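Local coordinates for protein arginine phosphatase Ywle (PDB 4PIC) that removes phosphate from phosphoarginine residues in proteins by hydrolysis and probably counteracts the protein arginine kinase McsB in the cell, at residues Y3-V8 with A76-A81; N12-P17 with E45-A50; A21-K26 with T135-L140; K34-F39 with S66-E71; L80-G85 with F102-F107. All coordinates share one frame; numbering follows the deposited sequence.

Contact 1: Y3-V8 with A76-A81; sequences YRILFV and ATHVLA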
# COMPACT_ATOMS: atom_id res chain seq x y z
N TYR A 3 -0.22 -5.33 26.61
CA TYR A 3 -0.62 -4.69 25.37
C TYR A 3 0.55 -4.51 24.44
O TYR A 3 1.63 -4.08 24.84
CB TYR A 3 -1.26 -3.33 25.66
CG TYR A 3 -2.59 -3.44 26.36
CD1 TYR A 3 -3.74 -3.72 25.64
CD2 TYR A 3 -2.69 -3.27 27.73
CE1 TYR A 3 -4.97 -3.83 26.27
CE2 TYR A 3 -3.91 -3.39 28.36
CZ TYR A 3 -5.04 -3.65 27.63
OH TYR A 3 -6.25 -3.76 28.27
N ARG A 4 0.34 -4.87 23.17
CA ARG A 4 1.33 -4.62 22.13
C ARG A 4 0.66 -3.83 21.01
O ARG A 4 -0.07 -4.38 20.18
CB ARG A 4 1.96 -5.92 21.65
CG ARG A 4 2.84 -6.59 22.72
CD ARG A 4 3.30 -7.99 22.32
NE ARG A 4 2.19 -8.94 22.24
CZ ARG A 4 1.72 -9.64 23.26
NH1 ARG A 4 2.25 -9.50 24.47
NH2 ARG A 4 0.71 -10.48 23.08
N ILE A 5 0.90 -2.53 21.03
CA ILE A 5 0.20 -1.59 20.16
C ILE A 5 1.06 -1.29 18.94
O ILE A 5 2.19 -0.83 19.07
CB ILE A 5 -0.06 -0.27 20.89
CG1 ILE A 5 -0.79 -0.51 22.22
CG2 ILE A 5 -0.84 0.69 20.00
CD1 ILE A 5 -2.10 -1.26 22.09
N LEU A 6 0.50 -1.55 17.76
CA LEU A 6 1.18 -1.32 16.49
C LEU A 6 0.45 -0.23 15.72
O LEU A 6 -0.70 -0.40 15.32
CB LEU A 6 1.19 -2.61 15.67
CG LEU A 6 1.86 -2.50 14.31
CD1 LEU A 6 3.34 -2.25 14.47
CD2 LEU A 6 1.60 -3.74 13.47
N PHE A 7 1.11 0.91 15.53
CA PHE A 7 0.51 2.00 14.74
C PHE A 7 0.96 1.89 13.30
O PHE A 7 2.12 1.60 13.03
CB PHE A 7 0.92 3.37 15.27
CG PHE A 7 0.37 3.69 16.63
CD1 PHE A 7 -0.99 3.93 16.80
CD2 PHE A 7 1.21 3.81 17.72
CE1 PHE A 7 -1.50 4.26 18.06
CE2 PHE A 7 0.70 4.14 18.98
CZ PHE A 7 -0.65 4.36 19.14
N VAL A 8 0.04 2.12 12.36
CA VAL A 8 0.33 1.89 10.95
C VAL A 8 -0.11 3.04 10.03
O VAL A 8 -1.25 3.50 10.12
CB VAL A 8 -0.33 0.59 10.46
CG1 VAL A 8 -0.01 0.36 8.97
CG2 VAL A 8 0.13 -0.61 11.28
N ALA A 76 1.37 -7.86 17.48
CA ALA A 76 0.40 -6.90 17.99
C ALA A 76 -0.79 -7.54 18.69
O ALA A 76 -1.32 -8.55 18.23
CB ALA A 76 -0.07 -5.99 16.86
N THR A 77 -1.21 -6.94 19.80
CA THR A 77 -2.53 -7.23 20.35
C THR A 77 -3.55 -6.31 19.69
O THR A 77 -4.73 -6.66 19.56
CB THR A 77 -2.57 -7.04 21.88
OG1 THR A 77 -2.23 -5.68 22.21
CG2 THR A 77 -1.57 -7.98 22.56
N HIS A 78 -3.11 -5.12 19.28
CA HIS A 78 -3.98 -4.16 18.61
C HIS A 78 -3.21 -3.48 17.50
O HIS A 78 -2.11 -2.96 17.74
CB HIS A 78 -4.46 -3.08 19.58
CG HIS A 78 -5.19 -3.61 20.77
ND1 HIS A 78 -4.56 -4.32 21.77
CD2 HIS A 78 -6.49 -3.54 21.13
CE1 HIS A 78 -5.44 -4.67 22.69
NE2 HIS A 78 -6.62 -4.20 22.33
N VAL A 79 -3.78 -3.49 16.31
CA VAL A 79 -3.21 -2.79 15.17
C VAL A 79 -4.06 -1.57 14.95
O VAL A 79 -5.25 -1.68 14.64
CB VAL A 79 -3.19 -3.67 13.91
CG1 VAL A 79 -2.54 -2.90 12.75
CG2 VAL A 79 -2.45 -4.98 14.19
N LEU A 80 -3.47 -0.40 15.17
CA LEU A 80 -4.21 0.85 15.15
C LEU A 80 -3.77 1.67 13.95
O LEU A 80 -2.68 2.26 13.92
CB LEU A 80 -4.03 1.61 16.47
CG LEU A 80 -4.51 0.84 17.70
CD1 LEU A 80 -4.32 1.66 19.00
CD2 LEU A 80 -5.96 0.44 17.54
N ALA A 81 -4.64 1.69 12.95
CA ALA A 81 -4.36 2.36 11.69
C ALA A 81 -4.64 3.86 11.79
O ALA A 81 -5.52 4.29 12.53
CB ALA A 81 -5.21 1.74 10.57
O HOH W 1 -0.34 -10.92 20.32

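Contact 2: N12-P17 with E45-A50; sequences NTCRSP and EASVHA. With PO4 (phosphate ion), chain C.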
# COMPACT_ATOMS: atom_id res chain seq x y z
N ASN A 12 5.51 5.13 7.13
CA ASN A 12 6.06 5.03 8.49
C ASN A 12 7.15 6.08 8.73
O ASN A 12 8.19 5.79 9.32
CB ASN A 12 6.61 3.62 8.73
CG ASN A 12 6.95 3.36 10.19
OD1 ASN A 12 7.97 2.72 10.49
ND2 ASN A 12 6.11 3.84 11.11
N THR A 13 6.89 7.30 8.26
CA THR A 13 7.80 8.44 8.52
C THR A 13 7.07 9.62 9.16
O THR A 13 7.71 10.48 9.77
CB THR A 13 8.52 8.95 7.25
OG1 THR A 13 7.55 9.35 6.27
CG2 THR A 13 9.42 7.88 6.66
N CYS A 14 5.75 9.66 9.03
CA CYS A 14 5.00 10.83 9.47
C CYS A 14 3.98 10.53 10.58
O CYS A 14 4.30 10.67 11.76
CB CYS A 14 4.41 11.55 8.26
SG CYS A 14 5.71 12.09 7.11
N ARG A 15 2.77 10.11 10.24
CA ARG A 15 1.76 9.93 11.27
C ARG A 15 2.04 8.79 12.25
O ARG A 15 2.00 9.01 13.45
CB ARG A 15 0.35 9.79 10.69
CG ARG A 15 -0.18 11.07 10.05
CD ARG A 15 -1.49 10.82 9.34
NE ARG A 15 -1.31 10.08 8.10
CZ ARG A 15 -2.25 9.92 7.18
NH1 ARG A 15 -3.45 10.45 7.37
NH2 ARG A 15 -1.99 9.24 6.08
N SER A 16 2.30 7.59 11.76
CA SER A 16 2.48 6.48 12.71
C SER A 16 3.68 6.64 13.66
O SER A 16 3.57 6.27 14.82
CB SER A 16 2.41 5.09 12.05
OG SER A 16 3.40 4.90 11.06
N PRO A 17 4.80 7.21 13.18
CA PRO A 17 5.87 7.46 14.16
C PRO A 17 5.50 8.50 15.21
O PRO A 17 5.93 8.40 16.36
CB PRO A 17 7.03 7.97 13.30
CG PRO A 17 6.77 7.37 11.95
CD PRO A 17 5.28 7.41 11.80
N GLU A 45 14.50 7.93 8.84
CA GLU A 45 14.14 8.76 9.98
C GLU A 45 12.69 9.22 9.85
O GLU A 45 12.14 9.23 8.75
CB GLU A 45 15.03 10.01 10.01
CG GLU A 45 16.51 9.73 10.20
CD GLU A 45 17.06 10.43 11.43
OE1 GLU A 45 16.47 10.26 12.51
OE2 GLU A 45 18.07 11.15 11.31
N ALA A 46 12.08 9.60 10.98
CA ALA A 46 10.83 10.34 10.92
C ALA A 46 11.11 11.61 10.13
O ALA A 46 12.24 12.13 10.14
CB ALA A 46 10.34 10.67 12.32
N SER A 47 10.10 12.12 9.42
CA SER A 47 10.30 13.32 8.62
C SER A 47 10.62 14.52 9.51
O SER A 47 10.34 14.53 10.71
CB SER A 47 9.09 13.63 7.75
OG SER A 47 8.00 14.04 8.53
N VAL A 48 11.25 15.54 8.93
CA VAL A 48 11.73 16.65 9.73
C VAL A 48 10.61 17.38 10.46
O VAL A 48 10.76 17.75 11.62
CB VAL A 48 12.62 17.63 8.91
CG1 VAL A 48 11.82 18.32 7.81
CG2 VAL A 48 13.26 18.64 9.82
N HIS A 49 9.46 17.56 9.81
CA HIS A 49 8.36 18.25 10.47
C HIS A 49 7.78 17.41 11.60
O HIS A 49 7.35 17.96 12.61
CB HIS A 49 7.25 18.64 9.49
CG HIS A 49 7.57 19.85 8.66
ND1 HIS A 49 6.88 20.15 7.50
CD2 HIS A 49 8.48 20.84 8.82
CE1 HIS A 49 7.36 21.26 6.98
NE2 HIS A 49 8.33 21.70 7.76
N ALA A 50 7.76 16.08 11.42
CA ALA A 50 7.30 15.20 12.50
C ALA A 50 8.25 15.35 13.68
O ALA A 50 7.81 15.49 14.83
CB ALA A 50 7.25 13.75 12.03
P PO4 C . 1.33 8.23 4.61
O1 PO4 C . 2.67 7.57 4.81
O2 PO4 C . 1.06 8.38 3.13
O3 PO4 C . 0.26 7.42 5.26
O4 PO4 C . 1.41 9.61 5.21

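Contact 3: A21-K26 with T135-L140; sequences ALLENK and TLIDRL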
# COMPACT_ATOMS: atom_id res chain seq x y z
N ALA A 21 5.51 7.65 19.11
CA ALA A 21 6.31 8.47 20.02
C ALA A 21 5.47 9.03 21.16
O ALA A 21 5.92 9.07 22.31
CB ALA A 21 7.02 9.58 19.28
N LEU A 22 4.26 9.49 20.84
CA LEU A 22 3.38 10.04 21.86
C LEU A 22 3.01 8.99 22.89
O LEU A 22 2.98 9.27 24.08
CB LEU A 22 2.13 10.65 21.22
CG LEU A 22 2.38 11.96 20.48
CD1 LEU A 22 1.21 12.24 19.57
CD2 LEU A 22 2.57 13.08 21.50
N LEU A 23 2.73 7.77 22.43
CA LEU A 23 2.31 6.74 23.38
C LEU A 23 3.51 6.28 24.20
O LEU A 23 3.41 6.13 25.42
CB LEU A 23 1.64 5.56 22.66
CG LEU A 23 1.19 4.39 23.55
CD1 LEU A 23 0.26 4.88 24.65
CD2 LEU A 23 0.54 3.30 22.70
N GLU A 24 4.65 6.08 23.54
CA GLU A 24 5.84 5.59 24.21
C GLU A 24 6.31 6.58 25.27
O GLU A 24 6.78 6.18 26.34
CB GLU A 24 6.95 5.32 23.18
CG GLU A 24 8.29 4.86 23.78
CD GLU A 24 8.25 3.47 24.38
OE1 GLU A 24 7.25 2.74 24.18
OE2 GLU A 24 9.22 3.10 25.08
N ASN A 25 6.14 7.87 24.99
CA ASN A 25 6.54 8.90 25.95
C ASN A 25 5.83 8.77 27.29
O ASN A 25 6.37 9.20 28.32
CB ASN A 25 6.30 10.30 25.39
CG ASN A 25 7.13 11.36 26.09
OD1 ASN A 25 8.33 11.18 26.29
ND2 ASN A 25 6.49 12.46 26.45
N LYS A 26 4.64 8.19 27.29
CA LYS A 26 3.89 8.02 28.54
C LYS A 26 4.46 6.93 29.44
O LYS A 26 4.16 6.89 30.63
CB LYS A 26 2.43 7.72 28.26
CG LYS A 26 1.67 8.84 27.56
CD LYS A 26 0.25 8.41 27.25
CE LYS A 26 -0.58 9.57 26.75
NZ LYS A 26 -0.80 10.58 27.83
N THR A 135 -4.67 13.88 21.66
CA THR A 135 -5.98 13.71 22.26
C THR A 135 -6.39 12.25 22.27
O THR A 135 -6.81 11.71 23.30
CB THR A 135 -7.04 14.54 21.52
OG1 THR A 135 -6.68 15.92 21.60
CG2 THR A 135 -8.42 14.32 22.13
N LEU A 136 -6.23 11.59 21.12
CA LEU A 136 -6.63 10.20 21.01
C LEU A 136 -5.74 9.26 21.83
O LEU A 136 -6.22 8.26 22.38
CB LEU A 136 -6.67 9.77 19.54
CG LEU A 136 -7.73 10.50 18.71
CD1 LEU A 136 -7.59 10.16 17.24
CD2 LEU A 136 -9.13 10.16 19.18
N ILE A 137 -4.46 9.59 21.93
CA ILE A 137 -3.53 8.74 22.66
C ILE A 137 -3.71 8.89 24.17
O ILE A 137 -3.54 7.93 24.93
CB ILE A 137 -2.11 8.95 22.16
CG1 ILE A 137 -2.01 8.33 20.76
CG2 ILE A 137 -1.08 8.32 23.09
CD1 ILE A 137 -0.74 8.62 20.07
N ASP A 138 -4.11 10.09 24.60
CA ASP A 138 -4.50 10.28 25.99
C ASP A 138 -5.70 9.38 26.30
O ASP A 138 -5.73 8.71 27.34
CB ASP A 138 -4.83 11.75 26.29
CG ASP A 138 -3.60 12.63 26.38
OD1 ASP A 138 -2.47 12.09 26.45
OD2 ASP A 138 -3.76 13.87 26.39
N ARG A 139 -6.68 9.36 25.41
CA ARG A 139 -7.86 8.51 25.63
C ARG A 139 -7.48 7.04 25.57
O ARG A 139 -8.01 6.23 26.32
CB ARG A 139 -8.95 8.78 24.59
CG ARG A 139 -9.25 10.24 24.33
CD ARG A 139 -10.43 10.79 25.10
NE ARG A 139 -10.73 12.14 24.63
CZ ARG A 139 -11.18 13.13 25.40
NH1 ARG A 139 -11.38 12.92 26.70
NH2 ARG A 139 -11.42 14.33 24.88
N LEU A 140 -6.57 6.69 24.67
CA LEU A 140 -6.08 5.33 24.59
C LEU A 140 -5.41 4.89 25.90
O LEU A 140 -5.69 3.80 26.41
CB LEU A 140 -5.08 5.21 23.44
CG LEU A 140 -4.41 3.85 23.29
CD1 LEU A 140 -5.46 2.83 22.93
CD2 LEU A 140 -3.36 3.92 22.20

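Contact 4: K34-F39 with S66-E71; sequences KSAGVF and SQLKKE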
# COMPACT_ATOMS: atom_id res chain seq x y z
N LYS A 34 5.02 -0.20 18.80
CA LYS A 34 5.80 -0.23 17.57
C LYS A 34 5.02 0.50 16.51
O LYS A 34 3.83 0.79 16.67
CB LYS A 34 6.06 -1.67 17.10
CG LYS A 34 6.99 -2.51 17.99
CD LYS A 34 7.10 -3.94 17.45
CE LYS A 34 8.00 -4.82 18.31
NZ LYS A 34 9.46 -4.59 18.07
N SER A 35 5.68 0.80 15.40
CA SER A 35 4.99 1.31 14.22
C SER A 35 5.59 0.70 12.97
O SER A 35 6.75 0.24 12.96
CB SER A 35 5.03 2.84 14.16
OG SER A 35 6.35 3.30 13.92
N ALA A 36 4.78 0.66 11.92
CA ALA A 36 5.25 0.16 10.64
C ALA A 36 4.40 0.78 9.55
O ALA A 36 3.37 1.42 9.82
CB ALA A 36 5.17 -1.34 10.60
N GLY A 37 4.86 0.63 8.31
CA GLY A 37 4.16 1.19 7.16
C GLY A 37 3.75 0.14 6.15
O GLY A 37 4.48 -0.83 5.91
N VAL A 38 2.57 0.31 5.58
CA VAL A 38 2.07 -0.61 4.56
C VAL A 38 2.99 -0.70 3.33
O VAL A 38 3.07 -1.74 2.69
CB VAL A 38 0.64 -0.20 4.15
CG1 VAL A 38 0.21 -0.87 2.87
CG2 VAL A 38 -0.35 -0.51 5.29
N PHE A 39 3.72 0.37 3.03
CA PHE A 39 4.59 0.40 1.85
C PHE A 39 5.72 1.36 2.20
O PHE A 39 5.66 2.55 1.87
CB PHE A 39 3.78 0.89 0.65
CG PHE A 39 4.42 0.63 -0.71
CD1 PHE A 39 5.14 -0.53 -0.97
CD2 PHE A 39 4.23 1.53 -1.73
CE1 PHE A 39 5.67 -0.77 -2.23
CE2 PHE A 39 4.75 1.30 -2.99
CZ PHE A 39 5.49 0.15 -3.23
N SER A 66 9.91 1.05 9.25
CA SER A 66 9.83 -0.39 9.04
C SER A 66 8.68 -0.70 8.10
O SER A 66 7.60 -0.12 8.22
CB SER A 66 9.56 -1.13 10.36
OG SER A 66 10.44 -0.72 11.39
N GLN A 67 8.92 -1.61 7.16
CA GLN A 67 7.83 -2.18 6.37
C GLN A 67 7.00 -3.13 7.22
O GLN A 67 7.54 -4.03 7.87
CB GLN A 67 8.40 -2.92 5.16
CG GLN A 67 7.40 -3.79 4.40
CD GLN A 67 6.28 -2.99 3.77
OE1 GLN A 67 6.52 -2.01 3.06
NE2 GLN A 67 5.04 -3.41 4.03
N LEU A 68 5.68 -2.93 7.20
CA LEU A 68 4.74 -3.81 7.88
C LEU A 68 4.79 -5.22 7.32
O LEU A 68 4.61 -5.43 6.12
CB LEU A 68 3.33 -3.25 7.75
CG LEU A 68 2.22 -4.11 8.35
CD1 LEU A 68 2.41 -4.25 9.85
CD2 LEU A 68 0.85 -3.49 8.05
N LYS A 69 5.03 -6.18 8.21
CA LYS A 69 5.11 -7.58 7.83
C LYS A 69 4.26 -8.45 8.74
O LYS A 69 3.82 -8.00 9.80
CB LYS A 69 6.57 -8.05 7.85
CG LYS A 69 7.45 -7.36 6.82
CD LYS A 69 8.71 -8.16 6.54
CE LYS A 69 9.36 -7.74 5.22
NZ LYS A 69 9.79 -6.31 5.25
N LYS A 70 4.04 -9.69 8.32
CA LYS A 70 3.30 -10.68 9.09
C LYS A 70 3.74 -10.72 10.55
O LYS A 70 2.92 -10.81 11.46
CB LYS A 70 3.49 -12.06 8.43
CG LYS A 70 2.98 -13.24 9.22
CD LYS A 70 1.47 -13.21 9.33
CE LYS A 70 0.95 -14.51 9.93
NZ LYS A 70 -0.47 -14.40 10.37
N GLU A 71 5.05 -10.61 10.76
CA GLU A 71 5.62 -10.67 12.10
C GLU A 71 5.09 -9.56 13.01
O GLU A 71 4.88 -9.78 14.20
CB GLU A 71 7.14 -10.65 12.02
CG GLU A 71 7.77 -11.94 11.46
CD GLU A 71 7.34 -12.28 10.04
OE1 GLU A 71 7.30 -11.38 9.17
OE2 GLU A 71 7.02 -13.47 9.79
O HOH W 2 9.29 1.25 12.73
O HOH W 3 8.30 -2.21 13.72

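Contact 5: L80-G85 with F102-F107; sequences LAMTSG and FTLKQF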
# COMPACT_ATOMS: atom_id res chain seq x y z
N LEU A 80 -3.47 -0.40 15.17
CA LEU A 80 -4.21 0.85 15.15
C LEU A 80 -3.77 1.67 13.95
O LEU A 80 -2.68 2.26 13.92
CB LEU A 80 -4.03 1.61 16.47
CG LEU A 80 -4.51 0.84 17.70
CD1 LEU A 80 -4.32 1.66 19.00
CD2 LEU A 80 -5.96 0.44 17.54
N ALA A 81 -4.64 1.69 12.95
CA ALA A 81 -4.36 2.36 11.69
C ALA A 81 -4.64 3.86 11.79
O ALA A 81 -5.52 4.29 12.53
CB ALA A 81 -5.21 1.74 10.57
N MSE A 82 -3.90 4.64 11.02
CA MSE A 82 -4.11 6.09 11.03
C MSE A 82 -5.40 6.49 10.33
O MSE A 82 -6.01 7.51 10.65
CB MSE A 82 -2.90 6.82 10.41
CG MSE A 82 -1.58 6.65 11.18
SE MSE A 82 -1.55 7.36 12.99
CE MSE A 82 -2.31 5.88 13.95
N THR A 83 -5.81 5.69 9.34
CA THR A 83 -6.99 6.01 8.53
C THR A 83 -7.77 4.74 8.24
O THR A 83 -7.22 3.65 8.34
CB THR A 83 -6.59 6.62 7.16
OG1 THR A 83 -5.99 5.61 6.33
CG2 THR A 83 -5.62 7.79 7.32
N SER A 84 -9.02 4.88 7.82
CA SER A 84 -9.80 3.72 7.40
C SER A 84 -9.20 3.03 6.17
O SER A 84 -9.22 1.80 6.07
CB SER A 84 -11.27 4.10 7.15
OG SER A 84 -11.38 5.09 6.15
N GLY A 85 -8.64 3.82 5.26
CA GLY A 85 -7.96 3.27 4.09
C GLY A 85 -6.85 2.34 4.50
O GLY A 85 -6.70 1.25 3.95
N PHE A 102 -8.06 -1.75 13.90
CA PHE A 102 -9.05 -0.69 14.01
C PHE A 102 -8.36 0.57 13.54
O PHE A 102 -7.14 0.62 13.54
CB PHE A 102 -9.43 -0.45 15.48
CG PHE A 102 -9.80 -1.69 16.26
CD1 PHE A 102 -11.13 -2.02 16.44
CD2 PHE A 102 -8.82 -2.48 16.83
CE1 PHE A 102 -11.48 -3.15 17.17
CE2 PHE A 102 -9.17 -3.61 17.56
CZ PHE A 102 -10.49 -3.94 17.73
N THR A 103 -9.12 1.61 13.21
CA THR A 103 -8.51 2.94 13.17
C THR A 103 -8.32 3.37 14.61
O THR A 103 -9.08 2.97 15.50
CB THR A 103 -9.36 4.00 12.44
OG1 THR A 103 -10.61 4.18 13.13
CG2 THR A 103 -9.61 3.59 10.99
N LEU A 104 -7.30 4.18 14.86
CA LEU A 104 -7.09 4.70 16.21
C LEU A 104 -8.35 5.40 16.73
O LEU A 104 -8.75 5.19 17.87
CB LEU A 104 -5.89 5.64 16.21
CG LEU A 104 -5.63 6.45 17.46
CD1 LEU A 104 -5.41 5.57 18.69
CD2 LEU A 104 -4.42 7.37 17.22
N LYS A 105 -8.98 6.20 15.87
CA LYS A 105 -10.18 6.93 16.24
C LYS A 105 -11.33 6.02 16.63
O LYS A 105 -11.98 6.24 17.66
CB LYS A 105 -10.60 7.84 15.08
CG LYS A 105 -11.88 8.64 15.34
CD LYS A 105 -11.65 9.68 16.44
CE LYS A 105 -12.82 10.65 16.53
NZ LYS A 105 -12.56 11.75 17.51
N GLN A 106 -11.59 4.99 15.83
CA GLN A 106 -12.70 4.08 16.13
C GLN A 106 -12.44 3.33 17.43
O GLN A 106 -13.36 3.12 18.23
CB GLN A 106 -12.98 3.12 14.97
CG GLN A 106 -12.13 1.85 14.95
CD GLN A 106 -12.57 0.86 13.88
OE1 GLN A 106 -11.98 0.78 12.80
NE2 GLN A 106 -13.62 0.09 14.18
N PHE A 107 -11.19 2.96 17.68
CA PHE A 107 -10.87 2.17 18.86
C PHE A 107 -11.07 2.92 20.18
O PHE A 107 -11.47 2.32 21.19
CB PHE A 107 -9.44 1.64 18.78
CG PHE A 107 -9.09 0.73 19.92
CD1 PHE A 107 -9.67 -0.53 20.01
CD2 PHE A 107 -8.20 1.13 20.90
CE1 PHE A 107 -9.36 -1.38 21.05
CE2 PHE A 107 -7.89 0.28 21.95
CZ PHE A 107 -8.47 -0.97 22.03
O HOH W 4 -7.95 7.11 13.15

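Contact 1: Y3-V8 with A76-A81
H78 brings CE1 to the edge of the Y3 ring, in its plane and 3.5 Å from Y3 CD1, with the two rings turned 42° against each other. F7 has I5 CG2 over one face, toward the rim, and L80 O near its plane at the edge. The R4 guanidinium carries T77 CG2 on one face and a water at its edge, while R4 NE bonds to W75 O. These groups hang from neighbouring parallel strands, 3-8 and 78-81, in the middle of the four-stranded sheet of the low molecular weight phosphatase fold. I5, F7, H78 and L80 share the face covered by helices 15-25 and 123-150, where F7 and L80 run side by side, F7 CD1 3.8 Å from L80 CB. On the other face V8 CG2 meets V79 CG1, with I90 of helix 84-93 packed against both residues. T77 OG1 sits between its own backbone N and carbonyl carbon (chi1 60°), where it accepts from R4 N at 2.9 Å. It also hydrogen-bonds H78 ND1 at the imidazole edge. With a valine here, R4 N would probably lose its acceptor and the H78 ring would be freer to turn. R4 O receives two backbone donors: T77 N in the carbonyl plane, on a lone pair, at 2.8 Å, and H78 N tilted from that plane at 3.3 Å.

Contact 2: N12-P17 with E45-A50
T13 O takes the N-H of S47 at 2.9 Å, the donor coming in tilted from the carbonyl plane. A46 CA leans on the same oxygen at 3.3 Å. On the T13 side chain it is the methyl that touches: with CG2 anti to the carbonyl carbon, it rests 3.7 Å from E45 O. Next to it C14 SG lies 3.3 Å from S47 OG, and Y126 of helix 123-150 packs against the C14 side chain. Residues N12 to R15 are the second half of the phosphate-binding P-loop, the CX5R signature that runs from the nucleophile C9 to R15, and T13 within it matters for substrate discrimination. A phosphate ion, probably from the crystallisation liquor, occupies the cradle. R15 NH2 reaches its O3 at 3.0 Å in the guanidinium plane, with T10 N and G11 N as further donors. Behind this first shell, I115 O accepts from R15 NH1. N12 is tied down through OD1 to S66 N and through ND2 to S35 OG. Both segments also start helices: C14 is the N-cap of helix 15-25 and S47 that of helix 48-56, while P17 CB and A46 CB face each other at 4.4 Å.

Contact 3: A21-K26 with T135-L140
I137 is the residue that fills the tight half of this contact, setting one branch on L23 and the other on L22. CG2, anti to the I137 backbone N, lies against the L23 backbone at 3.8 Å from L23 CA and also touches L23 CB. The longer branch reaches along the other helix, so that I137 CD1 rests 3.7 Å from L22 CB, the two side chains crossing at about a right angle. Deeper in, toward the sheet, L23 CD2 meets L140 CD2 at 4.0 Å, again nearly at right angles, and both leucines press on F7 of strand 3-9. The contact joins helix 15-25, which follows the P-loop, to the long helix 123-150. Both lie on the same face of the parallel sheet, in the alpha/beta/alpha layering of the low molecular weight phosphatases, and here their short segments run 9.8 Å apart at a crossing angle of -40°. Whereas L22, L23, I137 and L140 are buried, K26 and D138 are partly exposed, and toward solvent the contact thins to this pair. K26 runs extended until its last torsion, then turns: its CE still brushes I137, 3.8 Å from I137 O and close to CG2, and its NZ makes a salt bridge with D138 OD1 at 2.6 Å. The D138 side chain sets out away from the other helix, but its carboxylate comes back to the lysine. NZ approaches OD1 on the anti side, 29° out of the carboxylate plane.

Contact 4: K34-F39 with S66-E71
Q67 and V38 are brought together by a fold in the glutamine chain: CG starts anti to the backbone N, then chi2 bends at 64° and carries the amide back over the turn that follows the strand. L68 CB, set by the backbone, lies 3.3 Å from G37 O, and CG anti to the backbone N carries CD2 toward V38 CG2. The Q67 amide is fully used. NE2 donates to V38 O at 2.9 Å in a nearly straight bond of 166°, lying in the plane of its own amide but 72° out of the carbonyl plane of V38. Its second N-H goes to L68 O, and OE1 accepts from A40 N just past the segment. Backbone links run alongside: G37 N donates to S66 O at 2.8 Å, L68 N to G37 O at 2.7 Å, making a single bridge between the end of strand 31-37 and the loop that leads into helix 70-75. A36 CB tucks into this loop, 3.7 Å from L68 CA. At the wetter end two waters sit between S35 O and S66 OG, the nearer one close to both, the other only weakly linked to the hydroxyl. F39 of the second subunit packs on V38, Q67 and L68, so this corner forms part of the dimer interface. With both amide N-H groups and the amide oxygen engaged, the Q67 end group has its flip fixed, and it probably keeps the turn at V38 and F39 in one shape beside the P-loop.

Contact 5: L80-G85 with F102-F107
T103 leans across to A81 and the turn after it. CB stands 3.9 Å from A81 O. From there the methyl branch goes on to the backbone of the other segment, CG2 touching T83 C and S84 N, each at 3.5 Å. With chi1 at 62° the hydroxyl swings back over its own helix start: OG1 accepts from Q106 N at 3.0 Å and also bonds D112. Q106 OE1 returns the favour to T103 N, completing a capping box at the start of helix 104-109. A valine in place of T103 would probably leave Q106 N uncapped and D112 without its hydroxyl partner. Alongside, the parallel strands 78-81 and 101-103 of a beta-alpha-beta unit are joined by A81 N to F102 O at 2.8 Å, and the first helical residue, L104, donates its N-H to A81 O. On the sheet face covered by helix 123-150, L80 sends CD1 to L104 CD1, and its CD2 lies 3.9 Å from F107 CB. F107 CD1 in turn stands over the centre of the F102 ring. M82, built as selenomethionine, brings CE near L104 CD2, and a water links M82 O to K105 N. The first turn of helix 104-109 thus has its N-H groups taken up by the T103 hydroxyl, A81 O and a water, close to T83, which touches R15 of the active site.

Overall arrangement
Contacts 4, 1 and 5 follow one another across the parallel sheet, strand order 31-37, 3-9, 78-81, 101-103. Contacts 1 and 5 share L80 and A81 on strand 78-81, their centres about 10 Å apart. Contact 3 packs helices 15-25 and 123-150 over one face, touching contact 1 through L23 and L140 and contact 5 through L136 and L140, with its centre about 20 Å from that of contact 4. Along the chain contact 1 opens first, contact 4 closes before contact 5 opens, and contact 3 closes last. In contact 2, N12 touches contact 4 and R15 contact 5, so the catalytic P-loop meets both strand 31-37 and the segment after strand 78-81.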